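Local coordinates for water-soluble chlorophyll protein (Brassicaceae, PDB 5HPZ) that binds chlorophyll, here a hydroxylated chlorophyll a, in a water-soluble assembly of four chains, each a beta-trefoil related to the Kunitz protease inhibitors, at residues G29-A34 with G44-L49; F60-V65 with T76-E81; K95-D100 with P109-G114. One frame throughout, in Å; residues are numbered along the deposited sequence.

Contact 1. Residues G29-A34 with G44-L49; sequences GLVPAA and GITQTL. With 68G (13'2-hydroxyl-Chlorophyll a), chain C.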
loop_
_atom_site.group_PDB
_atom_site.type_symbol
_atom_site.label_atom_id
_atom_site.label_comp_id
_atom_site.label_asym_id
_atom_site.label_seq_id
_atom_site.Cartn_x
_atom_site.Cartn_y
_atom_site.Cartn_z
ATOM N N GLY A 29 13.721 -17.606 1.031
ATOM C CA GLY A 29 14.751 -17.035 0.169
ATOM C C GLY A 29 14.721 -15.526 0.121
ATOM O O GLY A 29 13.890 -14.903 0.762
ATOM N N LEU A 30 15.640 -14.964 -0.656
ATOM C CA LEU A 30 15.752 -13.551 -0.907
ATOM C C LEU A 30 14.820 -13.113 -2.033
ATOM O O LEU A 30 14.719 -13.807 -3.074
ATOM C CB LEU A 30 17.191 -13.196 -1.313
ATOM C CG LEU A 30 18.305 -13.568 -0.319
ATOM C CD1 LEU A 30 19.616 -12.979 -0.726
ATOM C CD2 LEU A 30 17.874 -13.169 1.098
ATOM N N VAL A 31 14.184 -11.965 -1.818
ATOM C CA VAL A 31 13.126 -11.452 -2.680
ATOM C C VAL A 31 13.291 -9.950 -2.749
ATOM O O VAL A 31 13.837 -9.319 -1.805
ATOM C CB VAL A 31 11.702 -11.787 -2.178
ATOM C CG1 VAL A 31 11.528 -13.300 -2.144
ATOM C CG2 VAL A 31 11.393 -11.082 -0.838
ATOM N N PRO A 32 12.863 -9.360 -3.864
ATOM C CA PRO A 32 12.729 -7.898 -3.877
ATOM C C PRO A 32 11.684 -7.404 -2.887
ATOM O O PRO A 32 10.639 -8.063 -2.705
ATOM C CB PRO A 32 12.232 -7.590 -5.300
ATOM C CG PRO A 32 12.469 -8.812 -6.070
ATOM C CD PRO A 32 12.386 -9.946 -5.120
ATOM N N ALA A 33 11.910 -6.218 -2.330
ATOM C CA ALA A 33 10.912 -5.618 -1.504
ATOM C C ALA A 33 11.210 -4.196 -1.367
ATOM O O ALA A 33 12.372 -3.825 -1.368
ATOM C CB ALA A 33 10.888 -6.264 -0.122
ATOM N N ALA A 34 10.165 -3.383 -1.251
ATOM C CA ALA A 34 10.363 -1.988 -1.080
ATOM C C ALA A 34 11.024 -1.729 0.289
ATOM O O ALA A 34 10.659 -2.344 1.336
ATOM C CB ALA A 34 9.073 -1.193 -1.243
ATOM N N GLY A 44 14.594 -2.785 -2.633
ATOM C CA GLY A 44 15.633 -3.414 -1.840
ATOM C C GLY A 44 15.499 -4.895 -1.981
ATOM O O GLY A 44 14.634 -5.390 -2.717
ATOM N N ILE A 45 16.326 -5.612 -1.231
ATOM C CA ILE A 45 16.313 -7.031 -1.179
ATOM C C ILE A 45 16.206 -7.502 0.273
ATOM O O ILE A 45 16.956 -7.047 1.136
ATOM C CB ILE A 45 17.581 -7.626 -1.815
ATOM C CG1 ILE A 45 17.804 -7.024 -3.198
ATOM C CG2 ILE A 45 17.442 -9.132 -1.852
ATOM C CD1 ILE A 45 19.109 -7.440 -3.854
ATOM N N THR A 46 15.209 -8.334 0.560
ATOM C CA THR A 46 15.036 -8.882 1.908
ATOM C C THR A 46 14.954 -10.364 1.872
ATOM O O THR A 46 14.696 -10.959 0.809
ATOM C CB THR A 46 13.771 -8.400 2.648
ATOM O OG1 THR A 46 12.565 -8.781 1.930
ATOM C CG2 THR A 46 13.837 -6.928 2.875
ATOM N N GLN A 47 15.174 -10.965 3.036
ATOM C CA GLN A 47 14.820 -12.374 3.190
ATOM C C GLN A 47 13.364 -12.473 3.648
ATOM O O GLN A 47 12.966 -11.898 4.621
ATOM C CB GLN A 47 15.751 -13.047 4.207
ATOM C CG GLN A 47 15.310 -14.485 4.438
ATOM C CD GLN A 47 15.860 -15.149 5.673
ATOM O OE1 GLN A 47 16.465 -14.497 6.547
ATOM N NE2 GLN A 47 15.637 -16.488 5.768
ATOM N N THR A 48 12.560 -13.270 2.982
ATOM C CA THR A 48 11.247 -13.429 3.468
ATOM C C THR A 48 11.251 -14.264 4.784
ATOM O O THR A 48 12.078 -15.116 4.992
ATOM C CB THR A 48 10.321 -14.001 2.392
ATOM O OG1 THR A 48 8.998 -14.043 2.924
ATOM C CG2 THR A 48 10.735 -15.341 2.014
ATOM N N LEU A 49 10.319 -13.944 5.662
ATOM C CA LEU A 49 10.122 -14.616 6.942
ATOM C C LEU A 49 9.303 -15.874 6.795
ATOM O O LEU A 49 9.222 -16.696 7.704
ATOM C CB LEU A 49 9.392 -13.663 7.889
ATOM C CG LEU A 49 10.178 -12.484 8.459
ATOM C CD1 LEU A 49 9.248 -11.578 9.244
ATOM C CD2 LEU A 49 11.378 -12.979 9.304
HETATM C C1 68G C . 6.117 -11.327 4.570
HETATM C C2 68G C . 4.631 -11.417 4.201
HETATM C C3 68G C . 3.735 -10.432 4.812
HETATM C C4 68G C . 4.402 -9.503 5.774
HETATM C C5 68G C . 2.215 -10.410 4.624
HETATM C C6 68G C . 1.803 -9.833 3.307
HETATM C C7 68G C . 2.314 -8.453 3.065
HETATM C C8 68G C . 1.433 -7.903 1.962
HETATM C C9 68G C . 1.632 -8.604 0.596
HETATM C C10 68G C . 1.793 -6.453 1.767
HETATM C C11 68G C . 0.690 -5.678 2.358
HETATM C C12 68G C . 1.053 -4.258 1.947
HETATM C C13 68G C . 0.906 -3.414 3.213
HETATM C C14 68G C . -0.525 -3.538 3.805
HETATM C C15 68G C . 1.247 -1.963 2.815
HETATM C C16 68G C . 1.677 -1.153 4.034
HETATM C C17 68G C . 2.000 0.202 3.426
HETATM C C18 68G C . 2.374 1.071 4.578
HETATM C C19 68G C . 3.291 2.162 4.080
HETATM C C20 68G C . 1.084 1.735 5.065
HETATM O O2A 68G C . 6.742 -10.040 4.238
HETATM C CGA 68G C . 8.057 -10.318 4.030
HETATM O O1A 68G C . 8.612 -11.396 4.295
HETATM C CBA 68G C . 8.811 -9.224 3.364
HETATM C CAA 68G C . 8.835 -9.579 1.841
HETATM C C2A 68G C . 7.446 -9.417 1.135
HETATM C C3A 68G C . 7.117 -7.982 1.078
HETATM C CMA 68G C . 5.637 -7.914 1.298
HETATM C C4A 68G C . 7.380 -7.524 -0.289
HETATM C CHB 68G C . 7.236 -6.288 -0.761
HETATM N NA 68G C . 7.685 -8.595 -0.986
HETATM C C1A 68G C . 7.647 -9.717 -0.254
HETATM C CHA 68G C . 7.836 -10.924 -0.812
HETATM C CBD 68G C . 7.711 -12.245 -0.257
HETATM C CGD 68G C . 6.399 -12.475 0.333
HETATM O O1D 68G C . 6.257 -12.983 1.470
HETATM O O2D 68G C . 5.327 -12.097 -0.396
HETATM C CED 68G C . 4.102 -12.337 0.261
HETATM O O 68G C . 8.566 -12.517 0.788
HETATM C CAD 68G C . 7.964 -13.140 -1.353
HETATM O OBD 68G C . 8.015 -14.400 -1.235
HETATM C C3D 68G C . 8.178 -12.397 -2.482
HETATM C C2D 68G C . 8.445 -12.321 -3.815
HETATM C CMD 68G C . 8.626 -13.399 -4.639
HETATM C C4D 68G C . 8.083 -11.118 -2.117
HETATM N ND 68G C . 8.243 -10.288 -3.134
HETATM C C1D 68G C . 8.478 -11.036 -4.227
HETATM C CHD 68G C . 8.695 -10.525 -5.501
HETATM C C4C 68G C . 8.654 -9.263 -5.967
HETATM N NC 68G C . 8.487 -8.181 -5.146
HETATM MG MG 68G C . 8.173 -8.274 -3.125
HETATM C C3C 68G C . 8.809 -8.748 -7.226
HETATM C CAC 68G C . 9.034 -9.524 -8.504
HETATM C CBC 68G C . 7.592 -9.957 -8.942
HETATM C C2C 68G C . 8.706 -7.402 -7.159
HETATM C CMC 68G C . 8.802 -6.576 -8.225
HETATM C C1C 68G C . 8.500 -7.037 -5.859
HETATM C CHC 68G C . 8.324 -5.826 -5.308
HETATM C C4B 68G C . 7.832 -5.489 -4.095
HETATM N NB 68G C . 7.890 -6.298 -3.028
HETATM C C1B 68G C . 7.329 -5.700 -1.978
HETATM C C2B 68G C . 6.896 -4.478 -2.403
HETATM C CMB 68G C . 6.260 -3.565 -1.627
HETATM C C3B 68G C . 7.259 -4.338 -3.689
HETATM C CAB 68G C . 7.049 -3.361 -4.589
HETATM C CBB 68G C . 6.816 -1.891 -4.312
#
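Gly44 and Ala33 exchange a pair of backbone hydrogen bonds: Gly44 N reaches Ala33 O at 2.8 Å, while Ala33 N meets Gly44 O from well above that carbonyl's plane. Next along the strand, Ile45 stands across from Pro32 in a non-hydrogen-bonded pair. Its CG2 branch, anti to the backbone N, lies 3.6 Å from Val31 O and also touches Leu30 CB. Thr46 pairs with Val31 by two bonds between their main-chain N and O atoms, both nearly straight onto the carbonyl. The two strands form an antiparallel hairpin of the beta-trefoil characteristic of Kunitz-type proteins. Leu30, Pro32, Ile45 and Gln47 share one face, where Ile45 packs on strands 111-113 and 155-160; Val31, Ala33 and Thr46 lie on the other, beside the chlorophyll. The Pro32 ring, although on the Ile45 face, also packs on the macrocycle, its CG 3.8 Å from C3C. The central magnesium is ligated by a main-chain atom, Pro32 O, at 2.5 Å, and Val31 CG1 comes within 3.5 Å of the macrocycle carbon C3D. Gln47 then lies opposite Leu30, its CB 3.8 Å from Leu30 CD2, and the extended chain beyond carries NE2 to Ser25 OG and Gly28 O. Past the strand, Thr48 N continues the ladder with a bond to Gly29 O. The hydroxyl of Thr48, anti to the backbone N (chi1 -176°), is placed with OG1 3.0 Å from the pigment's ester carbonyl O1A. Leu49 N adds a weak bond of 3.4 Å to the same O1A, while the Leu49 side chain packs on Ile86 of the second subunit.

Contact 2. Residues F60-V65 with T76-E81; sequences FGYEPV and TTINIE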
loop_
_atom_site.group_PDB
_atom_site.type_symbol
_atom_site.label_atom_id
_atom_site.label_comp_id
_atom_site.label_asym_id
_atom_site.label_seq_id
_atom_site.Cartn_x
_atom_site.Cartn_y
_atom_site.Cartn_z
ATOM N N PHE A 60 23.417 -15.861 -12.419
ATOM C CA PHE A 60 24.721 -15.207 -12.350
ATOM C C PHE A 60 25.383 -15.184 -13.749
ATOM O O PHE A 60 25.342 -16.183 -14.506
ATOM C CB PHE A 60 25.601 -16.025 -11.422
ATOM C CG PHE A 60 24.925 -16.408 -10.130
ATOM C CD1 PHE A 60 24.714 -15.462 -9.146
ATOM C CD2 PHE A 60 24.455 -17.675 -9.929
ATOM C CE1 PHE A 60 24.084 -15.808 -7.957
ATOM C CE2 PHE A 60 23.854 -18.027 -8.732
ATOM C CZ PHE A 60 23.665 -17.080 -7.744
ATOM N N GLY A 61 25.988 -14.063 -14.083
ATOM C CA GLY A 61 26.739 -13.936 -15.347
ATOM C C GLY A 61 28.045 -13.205 -15.084
ATOM O O GLY A 61 28.090 -12.265 -14.297
ATOM N N TYR A 62 29.104 -13.619 -15.771
ATOM C CA TYR A 62 30.408 -13.010 -15.586
ATOM C C TYR A 62 30.431 -11.636 -16.146
ATOM O O TYR A 62 29.812 -11.359 -17.153
ATOM C CB TYR A 62 31.516 -13.818 -16.253
ATOM C CG TYR A 62 31.805 -15.137 -15.569
ATOM C CD1 TYR A 62 32.437 -15.183 -14.314
ATOM C CD2 TYR A 62 31.458 -16.357 -16.186
ATOM C CE1 TYR A 62 32.705 -16.404 -13.698
ATOM C CE2 TYR A 62 31.708 -17.577 -15.575
ATOM C CZ TYR A 62 32.339 -17.608 -14.330
ATOM O OH TYR A 62 32.589 -18.864 -13.740
ATOM N N GLU A 63 31.179 -10.779 -15.481
ATOM C CA GLU A 63 31.400 -9.444 -15.934
ATOM C C GLU A 63 32.638 -9.029 -15.173
ATOM O O GLU A 63 32.649 -9.126 -13.925
ATOM C CB GLU A 63 30.216 -8.529 -15.589
ATOM C CG GLU A 63 30.531 -7.034 -15.720
ATOM C CD GLU A 63 30.855 -6.629 -17.135
ATOM O OE1 GLU A 63 30.213 -7.181 -18.085
ATOM O OE2 GLU A 63 31.748 -5.761 -17.276
ATOM N N PRO A 64 33.700 -8.651 -15.892
ATOM C CA PRO A 64 33.746 -8.746 -17.367
ATOM C C PRO A 64 33.785 -10.202 -17.822
ATOM O O PRO A 64 33.777 -11.130 -16.973
ATOM C CB PRO A 64 35.045 -8.009 -17.757
ATOM C CG PRO A 64 35.767 -7.713 -16.474
ATOM C CD PRO A 64 34.781 -7.824 -15.327
ATOM N N VAL A 65 33.683 -10.398 -19.132
ATOM C CA VAL A 65 34.449 -11.441 -19.856
ATOM C C VAL A 65 34.264 -12.920 -19.450
ATOM O O VAL A 65 33.149 -13.409 -19.339
ATOM C CB VAL A 65 35.980 -11.007 -19.919
ATOM C CG1 VAL A 65 36.763 -11.268 -18.610
ATOM C CG2 VAL A 65 36.716 -11.575 -21.146
ATOM N N THR A 76 35.378 -14.431 -8.421
ATOM C CA THR A 76 35.404 -13.924 -9.784
ATOM C C THR A 76 34.146 -13.044 -9.945
ATOM O O THR A 76 33.033 -13.484 -9.550
ATOM C CB THR A 76 35.431 -15.090 -10.824
ATOM O OG1 THR A 76 36.377 -16.127 -10.441
ATOM C CG2 THR A 76 35.752 -14.558 -12.243
ATOM N N THR A 77 34.314 -11.828 -10.502
ATOM C CA THR A 77 33.204 -10.851 -10.538
ATOM C C THR A 77 32.092 -11.261 -11.497
ATOM O O THR A 77 32.329 -11.695 -12.624
ATOM C CB THR A 77 33.631 -9.418 -10.855
ATOM O OG1 THR A 77 34.238 -9.354 -12.154
ATOM C CG2 THR A 77 34.565 -8.924 -9.786
ATOM N N ILE A 78 30.875 -11.184 -10.982
ATOM C CA ILE A 78 29.701 -11.490 -11.709
ATOM C C ILE A 78 28.718 -10.348 -11.432
ATOM O O ILE A 78 28.903 -9.563 -10.486
ATOM C CB ILE A 78 29.082 -12.827 -11.239
ATOM C CG1 ILE A 78 28.762 -12.779 -9.728
ATOM C CG2 ILE A 78 30.025 -13.989 -11.498
ATOM C CD1 ILE A 78 27.964 -13.964 -9.230
ATOM N N ASN A 79 27.690 -10.296 -12.271
ATOM C CA ASN A 79 26.424 -9.608 -11.969
ATOM C C ASN A 79 25.462 -10.648 -11.453
ATOM O O ASN A 79 25.549 -11.846 -11.804
ATOM C CB ASN A 79 25.814 -8.913 -13.202
ATOM C CG ASN A 79 26.734 -7.858 -13.826
ATOM O OD1 ASN A 79 26.826 -7.782 -15.043
ATOM N ND2 ASN A 79 27.401 -7.042 -13.006
ATOM N N ILE A 80 24.554 -10.192 -10.587
ATOM C CA ILE A 80 23.473 -11.040 -10.072
ATOM C C ILE A 80 22.162 -10.396 -10.496
ATOM O O ILE A 80 21.936 -9.214 -10.270
ATOM C CB ILE A 80 23.528 -11.139 -8.545
ATOM C CG1 ILE A 80 24.890 -11.678 -8.101
ATOM C CG2 ILE A 80 22.390 -11.980 -8.015
ATOM C CD1 ILE A 80 25.108 -11.600 -6.595
ATOM N N GLU A 81 21.304 -11.170 -11.132
ATOM C CA GLU A 81 20.070 -10.594 -11.619
ATOM C C GLU A 81 18.881 -11.415 -11.262
ATOM O O GLU A 81 18.829 -12.679 -11.362
ATOM C CB GLU A 81 20.115 -10.256 -13.128
ATOM C CG GLU A 81 20.655 -11.285 -14.117
ATOM C CD GLU A 81 20.227 -10.951 -15.557
ATOM O OE1 GLU A 81 20.003 -9.757 -15.871
ATOM O OE2 GLU A 81 20.071 -11.891 -16.366
#
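Gly61 and Asn79 hold the two antiparallel strands together by a pair of main-chain hydrogen bonds, Asn79 N to Gly61 O at 2.9 Å and the longer Gly61 N to Asn79 O at 3.2 Å. Beyond the strand, Glu63 N bonds Thr77 O from above its carbonyl plane; Thr77 OG1 is modelled very close to Glu63 O, a doubtful bond. Apolar contacts gather on Phe60, whose CD1 lies 3.6 Å from Ile78 CD1; Ile80 CG1 comes in at the ring edge, the two side chains lying alongside each other. Tyr62 crosses Ile78 and Thr76, its CE1 3.8 Å from Thr76 CG2, while its OH bonds Tyr73 N. Among the polar side chains, the Asn79 amide lies nearly parallel to the Glu63 carboxylate, 7° apart, with OD1 beside Glu63 CB and ND2 donating to Ser122 O and Arg117 O. A leucine in place of Asn79 would probably leave those two carbonyls without this donor. Strands 58-62 and 78-82 are an antiparallel pair of the Kunitz-type beta-trefoil: Ile78 and Ile80 pack on strand 124-128, Phe60 meets Phe171 of strand 169-173 edge-to-face, and Ile80 joins its backbone to Trp97 of strand 97-99.

Contact 3. Residues K95-D100 with P109-G114; sequences KLWAVD and PAIIIG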
loop_
_atom_site.group_PDB
_atom_site.type_symbol
_atom_site.label_atom_id
_atom_site.label_comp_id
_atom_site.label_asym_id
_atom_site.label_seq_id
_atom_site.Cartn_x
_atom_site.Cartn_y
_atom_site.Cartn_z
ATOM N N LYS A 95 16.990 -5.254 -13.323
ATOM C CA LYS A 95 16.871 -6.233 -12.260
ATOM C C LYS A 95 18.258 -6.673 -11.692
ATOM O O LYS A 95 18.374 -7.729 -11.112
ATOM C CB LYS A 95 16.092 -7.410 -12.824
ATOM C CG LYS A 95 14.772 -6.972 -13.507
ATOM C CD LYS A 95 13.948 -8.152 -14.022
ATOM C CE LYS A 95 12.907 -7.741 -15.060
ATOM N NZ LYS A 95 12.110 -8.934 -15.486
ATOM N N LEU A 96 19.309 -5.919 -11.952
ATOM C CA LEU A 96 20.635 -6.283 -11.442
ATOM C C LEU A 96 20.785 -5.803 -10.008
ATOM O O LEU A 96 20.428 -4.661 -9.708
ATOM C CB LEU A 96 21.770 -5.617 -12.214
ATOM C CG LEU A 96 22.012 -6.052 -13.651
ATOM C CD1 LEU A 96 23.421 -5.643 -13.998
ATOM C CD2 LEU A 96 21.846 -7.542 -13.831
ATOM N N TRP A 97 21.356 -6.664 -9.164
ATOM C CA TRP A 97 21.748 -6.270 -7.825
ATOM C C TRP A 97 22.825 -5.259 -7.947
ATOM O O TRP A 97 23.648 -5.314 -8.875
ATOM C CB TRP A 97 22.281 -7.454 -7.014
ATOM C CG TRP A 97 21.302 -8.565 -6.695
ATOM C CD1 TRP A 97 20.148 -8.880 -7.327
ATOM C CD2 TRP A 97 21.398 -9.451 -5.586
ATOM N NE1 TRP A 97 19.551 -9.962 -6.712
ATOM C CE2 TRP A 97 20.290 -10.309 -5.628
ATOM C CE3 TRP A 97 22.338 -9.614 -4.576
ATOM C CZ2 TRP A 97 20.078 -11.305 -4.665
ATOM C CZ3 TRP A 97 22.137 -10.578 -3.650
ATOM C CH2 TRP A 97 21.036 -11.409 -3.682
ATOM N N ALA A 98 22.844 -4.333 -6.997
ATOM C CA ALA A 98 23.811 -3.315 -6.977
ATOM C C ALA A 98 23.870 -2.732 -5.578
ATOM O O ALA A 98 22.934 -2.838 -4.823
ATOM C CB ALA A 98 23.423 -2.272 -7.981
ATOM N N VAL A 99 24.964 -2.097 -5.233
ATOM C CA VAL A 99 25.108 -1.485 -3.936
ATOM C C VAL A 99 24.640 -0.065 -4.076
ATOM O O VAL A 99 25.073 0.606 -4.991
ATOM C CB VAL A 99 26.585 -1.427 -3.485
ATOM C CG1 VAL A 99 26.764 -0.555 -2.253
ATOM C CG2 VAL A 99 27.113 -2.817 -3.215
ATOM N N ASP A 100 23.773 0.412 -3.177
ATOM C CA ASP A 100 23.249 1.801 -3.231
ATOM C C ASP A 100 24.471 2.757 -3.222
ATOM O O ASP A 100 25.219 2.753 -2.265
ATOM C CB ASP A 100 22.332 2.051 -2.023
ATOM C CG ASP A 100 21.674 3.438 -1.993
ATOM O OD1 ASP A 100 21.705 4.229 -2.977
ATOM O OD2 ASP A 100 21.107 3.724 -0.911
ATOM N N PRO A 109 25.600 0.530 3.098
ATOM C CA PRO A 109 24.555 0.884 2.159
ATOM C C PRO A 109 23.685 -0.299 1.784
ATOM O O PRO A 109 24.145 -1.470 1.715
ATOM C CB PRO A 109 25.348 1.380 0.953
ATOM C CG PRO A 109 26.621 0.600 1.017
ATOM C CD PRO A 109 26.937 0.515 2.475
ATOM N N ALA A 110 22.448 0.000 1.482
ATOM C CA ALA A 110 21.527 -1.052 1.130
ATOM C C ALA A 110 21.978 -1.708 -0.197
ATOM O O ALA A 110 22.572 -1.073 -1.033
ATOM C CB ALA A 110 20.160 -0.483 0.996
ATOM N N ILE A 111 21.671 -2.982 -0.374
ATOM C CA ILE A 111 21.775 -3.602 -1.681
ATOM C C ILE A 111 20.426 -3.358 -2.385
ATOM O O ILE A 111 19.358 -3.680 -1.848
ATOM C CB ILE A 111 22.006 -5.125 -1.587
ATOM C CG1 ILE A 111 23.183 -5.468 -0.660
ATOM C CG2 ILE A 111 22.297 -5.712 -2.987
ATOM C CD1 ILE A 111 24.495 -4.848 -1.062
ATOM N N ILE A 112 20.478 -2.756 -3.557
ATOM C CA ILE A 112 19.260 -2.415 -4.266
ATOM C C ILE A 112 19.156 -3.197 -5.571
ATOM O O ILE A 112 20.021 -4.011 -5.903
ATOM C CB ILE A 112 19.198 -0.932 -4.527
ATOM C CG1 ILE A 112 20.489 -0.489 -5.201
ATOM C CG2 ILE A 112 18.994 -0.191 -3.222
ATOM C CD1 ILE A 112 20.413 0.776 -6.006
ATOM N N ILE A 113 18.068 -2.987 -6.283
ATOM C CA ILE A 113 17.807 -3.639 -7.530
ATOM C C ILE A 113 17.791 -2.549 -8.573
ATOM O O ILE A 113 17.105 -1.519 -8.429
ATOM C CB ILE A 113 16.490 -4.401 -7.527
ATOM C CG1 ILE A 113 16.479 -5.393 -6.367
ATOM C CG2 ILE A 113 16.282 -5.075 -8.883
ATOM C CD1 ILE A 113 15.176 -6.126 -6.199
ATOM N N GLY A 114 18.598 -2.728 -9.619
ATOM C CA GLY A 114 18.728 -1.668 -10.624
ATOM C C GLY A 114 20.111 -1.295 -11.110
ATOM O O GLY A 114 20.267 -0.229 -11.644
HETATM O O HOH W 1 21.587 2.719 1.462
#
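Ala98 and Ile112 form the hydrogen-bonded pair at the middle of two antiparallel strands, whose axes approach to 4.6 Å at 137°, and the bonds Gly114 N to Leu96 O and Asp100 N to Ala110 O extend the ladder in both directions. On one face Val99 CG1, anti to the backbone N (chi1 169°), presses on Pro109 CG at 3.5 Å, tighter than usual for two carbons. Its other branch, CG2, meets Ile111 CD1 at 4.0 Å. Ile111 CG2 lies against Trp97 CE3, and Ile113 CG2 packs 3.6 Å from Lys95 CA. This hairpin belongs to the beta-trefoil, and its apolar face of Trp97, Ile111 and Ile113 packs against Ile45 of strand 44-47; Trp97 and Ile111 also reach Leu157 of strand 155-160. On the other face Ile112 bends CG1 to within 3.4 Å of Ala98 O and sets CG2 near Asp100 CB. The Asp100 carboxylate is held at both oxygens: OD1 bonds Ser102 OG, and OD2 accepts from a water at 2.6 Å. That water in turn accepts from Ala110 N at 2.9 Å, bridging the end of the ladder.

Overall arrangement
The contacts follow one another along the chain, each closing before the next opens, and contact 3 touches both of the others. Its centre is about 12 Å from that of contact 1, where Pro32 CB meets Ile113 CD1 at 3.4 Å and Leu30 CD1 meets Trp97 CH2 at 3.6 Å. Contact 2 lies about 14 Å from it, centre to centre, joined by a probable hydrogen bond of 2.8 Å from Trp97 N to Ile80 O. Contacts 1 and 2, on opposite sides of the chain's centre, do not touch: centres about 21 Å apart, nearest atoms about 7 Å. Contact 1 binds the chlorophyll directly; the side chains of Ile113 and Ile80 remain about 7 and 14 Å from a bound pigment.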